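Long-range contacts in transcriptional regulator (Bacillus halodurans, PDB 1Z4E), which probably transfers acyl groups other than amino-acyl groups, as a GNAT-fold protein that was named a transcriptional regulator: residues A[56-61]-A[104-109]; A[25-30]-A[125-130]. All coordinates share one frame; numbering follows the deposited sequence.

Interaction 1: residues A[56-61]-A[104-109]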
ATOM      1  N   GLU A  56      11.999  -0.541   0.909  1.00 17.36           N
ATOM      2  CA  GLU A  56      13.072  -1.479   1.205  1.00 19.24           C
ATOM      3  C   GLU A  56      12.756  -2.956   1.055  1.00 19.87           C
ATOM      4  O   GLU A  56      11.623  -3.402   1.256  1.00 19.00           O
ATOM      5  CB  GLU A  56      13.563  -1.257   2.637  1.00 18.91           C
ATOM      6  CG  GLU A  56      13.765   0.203   3.013  1.00 20.29           C
ATOM      7  CD  GLU A  56      14.155   0.378   4.461  1.00 24.25           C
ATOM      8  OE1 GLU A  56      13.647  -0.385   5.310  1.00 23.76           O
ATOM      9  OE2 GLU A  56      14.958   1.290   4.754  1.00 22.44           O
ATOM     10  N   LEU A  57      13.791  -3.712   0.705  1.00 17.12           N
ATOM     11  CA  LEU A  57      13.692  -5.157   0.592  1.00 18.71           C
ATOM     12  C   LEU A  57      14.487  -5.651   1.791  1.00 15.71           C
ATOM     13  O   LEU A  57      15.657  -5.286   1.973  1.00 17.39           O
ATOM     14  CB  LEU A  57      14.309  -5.647  -0.719  1.00 15.76           C
ATOM     15  CG  LEU A  57      13.395  -5.458  -1.930  1.00 21.81           C
ATOM     16  CD1 LEU A  57      14.181  -5.627  -3.227  1.00 19.33           C
ATOM     17  CD2 LEU A  57      12.247  -6.467  -1.840  1.00 21.16           C
ATOM     18  N   ILE A  58      13.838  -6.459   2.616  1.00 13.89           N
ATOM     19  CA  ILE A  58      14.446  -6.992   3.829  1.00 13.34           C
ATOM     20  C   ILE A  58      14.555  -8.510   3.747  1.00 14.11           C
ATOM     21  O   ILE A  58      13.605  -9.176   3.339  1.00 16.25           O
ATOM     22  CB  ILE A  58      13.572  -6.654   5.056  1.00 13.92           C
ATOM     23  CG1 ILE A  58      13.250  -5.153   5.073  1.00 15.58           C
ATOM     24  CG2 ILE A  58      14.255  -7.111   6.326  1.00 17.24           C
ATOM     25  CD1 ILE A  58      14.479  -4.245   5.106  1.00 14.39           C
ATOM     26  N   VAL A  59      15.709  -9.050   4.139  1.00 14.39           N
ATOM     27  CA  VAL A  59      15.901 -10.498   4.122  1.00 15.12           C
ATOM     28  C   VAL A  59      16.327 -11.047   5.482  1.00 15.91           C
ATOM     29  O   VAL A  59      16.989 -10.355   6.272  1.00 14.66           O
ATOM     30  CB  VAL A  59      16.973 -10.938   3.073  1.00  9.53           C
ATOM     31  CG1 VAL A  59      16.465 -10.676   1.651  1.00 10.82           C
ATOM     32  CG2 VAL A  59      18.298 -10.211   3.323  1.00 10.25           C
ATOM     33  N   ALA A  60      15.907 -12.285   5.752  1.00 11.67           N
ATOM     34  CA  ALA A  60      16.259 -13.013   6.967  1.00 12.57           C
ATOM     35  C   ALA A  60      17.329 -13.975   6.459  1.00 12.98           C
ATOM     36  O   ALA A  60      17.120 -14.672   5.460  1.00 16.72           O
ATOM     37  CB  ALA A  60      15.058 -13.790   7.494  1.00 12.86           C
ATOM     38  N   CYS A  61      18.466 -14.020   7.142  1.00 13.87           N
ATOM     39  CA  CYS A  61      19.577 -14.845   6.695  1.00 12.80           C
ATOM     40  C   CYS A  61      20.097 -15.878   7.686  1.00 14.32           C
ATOM     41  O   CYS A  61      20.101 -15.653   8.896  1.00 13.36           O
ATOM     42  CB  CYS A  61      20.746 -13.935   6.308  1.00 22.74           C
ATOM     43  SG  CYS A  61      20.279 -12.494   5.328  1.00 22.07           S
ATOM     44  N   SER A 104       7.700 -14.624  11.644  1.00 15.04           N
ATOM     45  CA  SER A 104       7.405 -13.755  12.779  1.00 15.73           C
ATOM     46  C   SER A 104       8.559 -12.796  13.080  1.00 16.45           C
ATOM     47  O   SER A 104       8.343 -11.607  13.297  1.00 15.71           O
ATOM     48  CB  SER A 104       7.089 -14.594  14.021  1.00 21.54           C
ATOM     49  OG  SER A 104       6.811 -13.747  15.126  1.00 24.63           O
ATOM     50  N   GLN A 105       9.787 -13.303  13.105  1.00 16.29           N
ATOM     51  CA  GLN A 105      10.940 -12.444  13.365  1.00 17.87           C
ATOM     52  C   GLN A 105      11.080 -11.366  12.295  1.00 17.38           C
ATOM     53  O   GLN A 105      11.337 -10.206  12.600  1.00 15.49           O
ATOM     54  CB  GLN A 105      12.234 -13.261  13.397  1.00 20.23           C
ATOM     55  CG  GLN A 105      12.400 -14.122  14.625  1.00 23.19           C
ATOM     56  CD  GLN A 105      13.677 -14.934  14.578  1.00 29.85           C
ATOM     57  OE1 GLN A 105      14.776 -14.384  14.595  1.00 28.68           O
ATOM     58  NE2 GLN A 105      13.536 -16.253  14.508  1.00 27.65           N
ATOM     59  N   LEU A 106      10.913 -11.755  11.038  1.00 17.65           N
ATOM     60  CA  LEU A 106      11.040 -10.814   9.934  1.00 17.08           C
ATOM     61  C   LEU A 106       9.997  -9.694  10.015  1.00 13.68           C
ATOM     62  O   LEU A 106      10.322  -8.517   9.850  1.00 14.98           O
ATOM     63  CB  LEU A 106      10.926 -11.573   8.604  1.00 16.66           C
ATOM     64  CG  LEU A 106      11.320 -10.873   7.307  1.00 23.03           C
ATOM     65  CD1 LEU A 106      12.755 -10.343   7.397  1.00 19.21           C
ATOM     66  CD2 LEU A 106      11.183 -11.872   6.157  1.00 23.78           C
ATOM     67  N   VAL A 107       8.744 -10.052  10.276  1.00 13.73           N
ATOM     68  CA  VAL A 107       7.688  -9.050  10.372  1.00 13.14           C
ATOM     69  C   VAL A 107       7.865  -8.173  11.618  1.00 13.96           C
ATOM     70  O   VAL A 107       7.661  -6.962  11.564  1.00 14.03           O
ATOM     71  CB  VAL A 107       6.293  -9.713  10.396  1.00 15.36           C
ATOM     72  CG1 VAL A 107       5.212  -8.666  10.623  1.00 14.25           C
ATOM     73  CG2 VAL A 107       6.060 -10.444   9.092  1.00 18.39           C
ATOM     74  N   CYS A 108       8.243  -8.778  12.740  1.00 15.55           N
ATOM     75  CA  CYS A 108       8.455  -7.999  13.957  1.00 14.31           C
ATOM     76  C   CYS A 108       9.581  -6.986  13.736  1.00 14.38           C
ATOM     77  O   CYS A 108       9.512  -5.852  14.205  1.00 14.82           O
ATOM     78  CB  CYS A 108       8.794  -8.926  15.128  1.00 14.36           C
ATOM     79  SG  CYS A 108       7.355  -9.851  15.745  1.00 22.97           S
ATOM     80  N   TRP A 109      10.612  -7.400  13.006  1.00 11.40           N
ATOM     81  CA  TRP A 109      11.745  -6.526  12.707  1.00 12.39           C
ATOM     82  C   TRP A 109      11.252  -5.346  11.868  1.00 14.02           C
ATOM     83  O   TRP A 109      11.591  -4.184  12.129  1.00 12.17           O
ATOM     84  CB  TRP A 109      12.803  -7.304  11.922  1.00 16.55           C
ATOM     85  CG  TRP A 109      14.120  -6.602  11.791  1.00 19.41           C
ATOM     86  CD1 TRP A 109      15.196  -6.714  12.625  1.00 23.63           C
ATOM     87  CD2 TRP A 109      14.514  -5.708  10.745  1.00 20.26           C
ATOM     88  NE1 TRP A 109      16.239  -5.949  12.156  1.00 19.63           N
ATOM     89  CE2 TRP A 109      15.846  -5.322  11.005  1.00 20.76           C
ATOM     90  CE3 TRP A 109      13.871  -5.197   9.611  1.00 22.14           C
ATOM     91  CZ2 TRP A 109      16.550  -4.447  10.169  1.00 22.51           C
ATOM     92  CZ3 TRP A 109      14.570  -4.328   8.780  1.00 23.62           C
ATOM     93  CH2 TRP A 109      15.897  -3.964   9.065  1.00 23.64           C
TER
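I58 reaches from the sheet to L106 and W109 of helix 102-116, a helix-on-sheet contact in the GNAT acetyltransferase fold. Strand 56-61 and helix 104-109 run roughly antiparallel, at 141° with their axes 8.9 Å apart. No hydrogen bond joins them, and the contact rests on the apolar side chains. I58 and A60, alternate residues on the strand, direct their CB atoms at the helix, whereas V59 between them points away. Along the helix, L106 and W109 stand three residues apart, so both side chains leave from the side that faces the strand.

The indole of W109 is met by both branches of I58, whose side chain crosses that of W109 at about a right angle. CD1 of I58 lies 3.7 Å from CZ3 of W109, and CG2 of I58 is equally near that carbon, so the CZ3-CE3 side of the six-membered ring sits against the fork of the isoleucine. The approach of CD1 to the ring is oblique. W109 extends its ring toward the strand with CG anti to the backbone N (chi1 -168°), while chi2 of 92° sets the indole across the CA-CB-CG plane.

Beyond the contact, I7 of strand 6-9 touches both I58 and W109, and L70 of strand 65-76 touches L106, so neighbouring strands continue this apolar layer. At the start of the segment, E56 forms salt bridges with R113 of the same helix and with R117 just past its C-terminal end.

L106 presents its CD1 methyl to the strand. CD1 of L106 packs 3.7 Å from CG2 of I58 and also reaches the next inward-facing residue, 4.1 Å from CB of A60.

Interaction 2: residues A[25-30]-A[125-130]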
ATOM      1  N   ASP A  25       6.994 -19.899  -4.535  1.00 24.88           N
ATOM      2  CA  ASP A  25       5.757 -19.721  -3.781  1.00 26.16           C
ATOM      3  C   ASP A  25       4.573 -20.392  -4.479  1.00 28.34           C
ATOM      4  O   ASP A  25       4.456 -20.356  -5.708  1.00 24.47           O
ATOM      5  CB  ASP A  25       5.458 -18.232  -3.601  1.00 27.94           C
ATOM      6  CG  ASP A  25       4.192 -17.988  -2.810  1.00 23.79           C
ATOM      7  OD1 ASP A  25       4.203 -18.241  -1.587  1.00 24.16           O
ATOM      8  OD2 ASP A  25       3.185 -17.560  -3.412  1.00 24.05           O
ATOM      9  N   VAL A  26       3.684 -20.988  -3.693  1.00 29.49           N
ATOM     10  CA  VAL A  26       2.517 -21.666  -4.250  1.00 33.73           C
ATOM     11  C   VAL A  26       1.732 -20.768  -5.205  1.00 31.84           C
ATOM     12  O   VAL A  26       1.196 -21.243  -6.207  1.00 33.24           O
ATOM     13  CB  VAL A  26       1.572 -22.157  -3.134  1.00 29.92           C
ATOM     14  CG1 VAL A  26       0.399 -22.918  -3.740  1.00 36.99           C
ATOM     15  CG2 VAL A  26       2.338 -23.040  -2.167  1.00 35.16           C
ATOM     16  N   LEU A  27       1.668 -19.475  -4.898  1.00 28.82           N
ATOM     17  CA  LEU A  27       0.950 -18.527  -5.747  1.00 26.94           C
ATOM     18  C   LEU A  27       1.886 -17.792  -6.709  1.00 30.54           C
ATOM     19  O   LEU A  27       1.543 -17.562  -7.871  1.00 29.43           O
ATOM     20  CB  LEU A  27       0.197 -17.503  -4.890  1.00 32.45           C
ATOM     21  CG  LEU A  27      -0.820 -18.055  -3.884  1.00 31.73           C
ATOM     22  CD1 LEU A  27      -1.469 -16.902  -3.132  1.00 32.03           C
ATOM     23  CD2 LEU A  27      -1.879 -18.883  -4.610  1.00 34.72           C
ATOM     24  N   GLY A  28       3.067 -17.422  -6.222  1.00 34.40           N
ATOM     25  CA  GLY A  28       4.017 -16.714  -7.062  1.00 36.06           C
ATOM     26  C   GLY A  28       4.484 -17.556  -8.235  1.00 35.08           C
ATOM     27  O   GLY A  28       4.882 -17.036  -9.275  1.00 34.96           O
ATOM     28  N   ARG A  29       4.430 -18.869  -8.058  1.00 31.18           N
ATOM     29  CA  ARG A  29       4.847 -19.808  -9.086  1.00 32.06           C
ATOM     30  C   ARG A  29       4.129 -19.511 -10.401  1.00 33.07           C
ATOM     31  O   ARG A  29       4.673 -19.731 -11.485  1.00 31.13           O
ATOM     32  CB  ARG A  29       4.538 -21.225  -8.608  1.00 56.13           C
ATOM     33  CG  ARG A  29       5.052 -22.346  -9.483  1.00 57.60           C
ATOM     34  CD  ARG A  29       5.109 -23.631  -8.665  1.00 60.31           C
ATOM     35  NE  ARG A  29       3.867 -23.855  -7.926  1.00 58.66           N
ATOM     36  CZ  ARG A  29       3.736 -24.724  -6.928  1.00 61.59           C
ATOM     37  NH1 ARG A  29       4.773 -25.457  -6.538  1.00 59.93           N
ATOM     38  NH2 ARG A  29       2.565 -24.862  -6.316  1.00 62.51           N
ATOM     39  N   LYS A  30       2.915 -18.981 -10.292  1.00 37.31           N
ATOM     40  CA  LYS A  30       2.099 -18.659 -11.457  1.00 39.98           C
ATOM     41  C   LYS A  30       2.344 -17.256 -12.009  1.00 39.94           C
ATOM     42  O   LYS A  30       1.942 -16.950 -13.130  1.00 39.39           O
ATOM     43  CB  LYS A  30       0.613 -18.790 -11.100  1.00 48.80           C
ATOM     44  CG  LYS A  30       0.178 -20.173 -10.625  1.00 54.32           C
ATOM     45  CD  LYS A  30       0.246 -21.202 -11.749  1.00 55.22           C
ATOM     46  CE  LYS A  30      -0.275 -22.563 -11.298  1.00 61.17           C
ATOM     47  NZ  LYS A  30       0.535 -23.152 -10.191  1.00 64.78           N
ATOM     48  N   THR A 125      -1.827  -6.771   2.841  1.00 11.04           N
ATOM     49  CA  THR A 125      -2.943  -7.545   2.310  1.00 14.77           C
ATOM     50  C   THR A 125      -2.402  -8.942   2.078  1.00 14.50           C
ATOM     51  O   THR A 125      -1.292  -9.100   1.574  1.00 19.20           O
ATOM     52  CB  THR A 125      -3.462  -6.985   0.961  1.00 12.53           C
ATOM     53  OG1 THR A 125      -2.361  -6.729   0.079  1.00 15.52           O
ATOM     54  CG2 THR A 125      -4.231  -5.698   1.180  1.00 13.33           C
ATOM     55  N   THR A 126      -3.171  -9.949   2.472  1.00 13.79           N
ATOM     56  CA  THR A 126      -2.750 -11.334   2.299  1.00 15.17           C
ATOM     57  C   THR A 126      -3.801 -12.054   1.480  1.00 13.33           C
ATOM     58  O   THR A 126      -4.995 -11.886   1.711  1.00 13.47           O
ATOM     59  CB  THR A 126      -2.586 -12.048   3.647  1.00 21.61           C
ATOM     60  OG1 THR A 126      -3.808 -11.958   4.391  1.00 25.31           O
ATOM     61  CG2 THR A 126      -1.464 -11.411   4.438  1.00 25.36           C
ATOM     62  N   ASP A 127      -3.343 -12.857   0.525  1.00 14.09           N
ATOM     63  CA  ASP A 127      -4.243 -13.584  -0.360  1.00 14.07           C
ATOM     64  C   ASP A 127      -5.147 -14.532   0.408  1.00 17.16           C
ATOM     65  O   ASP A 127      -4.678 -15.323   1.221  1.00 16.88           O
ATOM     66  CB  ASP A 127      -3.435 -14.367  -1.396  1.00 17.28           C
ATOM     67  CG  ASP A 127      -4.271 -14.761  -2.597  1.00 14.60           C
ATOM     68  OD1 ASP A 127      -5.241 -15.529  -2.424  1.00 20.12           O
ATOM     69  OD2 ASP A 127      -3.957 -14.288  -3.706  1.00 21.70           O
ATOM     70  N   LYS A 128      -6.447 -14.447   0.141  1.00 18.56           N
ATOM     71  CA  LYS A 128      -7.423 -15.303   0.806  1.00 21.38           C
ATOM     72  C   LYS A 128      -7.219 -16.782   0.482  1.00 22.11           C
ATOM     73  O   LYS A 128      -7.816 -17.645   1.121  1.00 22.66           O
ATOM     74  CB  LYS A 128      -8.845 -14.877   0.422  1.00 22.88           C
ATOM     75  CG  LYS A 128      -9.231 -13.490   0.934  1.00 20.84           C
ATOM     76  CD  LYS A 128     -10.656 -13.122   0.546  1.00 21.85           C
ATOM     77  CE  LYS A 128     -11.046 -11.758   1.101  1.00 24.78           C
ATOM     78  NZ  LYS A 128     -12.445 -11.364   0.739  1.00 22.90           N
ATOM     79  N   GLN A 129      -6.382 -17.078  -0.507  1.00 22.70           N
ATOM     80  CA  GLN A 129      -6.127 -18.470  -0.866  1.00 24.68           C
ATOM     81  C   GLN A 129      -5.070 -19.106   0.031  1.00 26.29           C
ATOM     82  O   GLN A 129      -4.830 -20.312  -0.043  1.00 23.97           O
ATOM     83  CB  GLN A 129      -5.718 -18.587  -2.337  1.00 38.84           C
ATOM     84  CG  GLN A 129      -6.859 -18.292  -3.298  1.00 41.91           C
ATOM     85  CD  GLN A 129      -8.146 -19.029  -2.924  1.00 50.52           C
ATOM     86  OE1 GLN A 129      -8.175 -20.261  -2.844  1.00 47.58           O
ATOM     87  NE2 GLN A 129      -9.215 -18.271  -2.693  1.00 56.81           N
ATOM     88  N   ARG A 130      -4.437 -18.294   0.873  1.00 27.92           N
ATOM     89  CA  ARG A 130      -3.441 -18.800   1.812  1.00 28.61           C
ATOM     90  C   ARG A 130      -4.213 -18.989   3.118  1.00 30.99           C
ATOM     91  O   ARG A 130      -4.447 -18.036   3.865  1.00 28.82           O
ATOM     92  CB  ARG A 130      -2.308 -17.790   2.017  1.00 24.05           C
ATOM     93  CG  ARG A 130      -1.520 -17.421   0.760  1.00 20.56           C
ATOM     94  CD  ARG A 130      -0.529 -16.294   1.083  1.00 24.85           C
ATOM     95  NE  ARG A 130       0.178 -15.784  -0.092  1.00 24.48           N
ATOM     96  CZ  ARG A 130       1.156 -16.429  -0.722  1.00 25.68           C
ATOM     97  NH1 ARG A 130       1.555 -17.621  -0.296  1.00 24.89           N
ATOM     98  NH2 ARG A 130       1.735 -15.884  -1.779  1.00 25.67           N
TER
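D25 and R130 form an end-on salt bridge that joins the loop after helix 15-24 to the type I beta turn D127-R130 at the end of strand 119-127 of the GNAT fold. NH1 of R130 donates to OD1 of D25 at 3.0 Å, and NH2 of R130 to OD2 of D25 at 2.8 Å. The carboxylate and guanidinium planes are turned 44° apart; OD1 is met through its syn lone pair, OD2 on its syn side too, but 32° out of the carboxylate plane.

Bonds from backbone N-H groups to the carboxylate hold the acid. With CG anti to its own N (chi1 -179°), D25 turns OD2 back over the loop. L27 N meets OD2 of D25 from above the carboxylate plane at 2.9 Å, an Asx turn, and G28 N uses the anti lone pair of that OD2 at 2.8 Å. Three donors thus hold this oxygen. D127 makes a second Asx turn, its OD1 accepting from Q129 N. R92 also comes close, with a long, weak ion pair to OD1 of D25, and the carboxylate may partly offset the two neighbouring positive charges.

The apolar component is L27, whose CD1 lies in the corner formed by D127 and R130. CD1 of L27 lies 3.6 Å from CG of D127 and, over one guanidinium face but offset toward its rim, 3.6 Å from CZ of R130.

How the interactions relate
Interaction 1 belongs to the core, with four of its five touching residues buried, whereas interaction 2 is a surface contact without a buried residue among its five. They bury nearly equal areas, 205 and 208 Å², but by different chemistry: methyl and indole packing without a hydrogen bond in 56-61 with 104-109, a salt bridge in 25-30 with 125-130, with L27 packed on the guanidinium and Asx turns within each segment. Their centres are about 19 Å apart and they do not touch. Both involve the same sheet, through inner strand 55-62 and outer strand 119-127, whose ladder continues into the second subunit. Helix 102-116 leads directly into strand 119-127, and interaction 1 is nested within the loop closed by interaction 2.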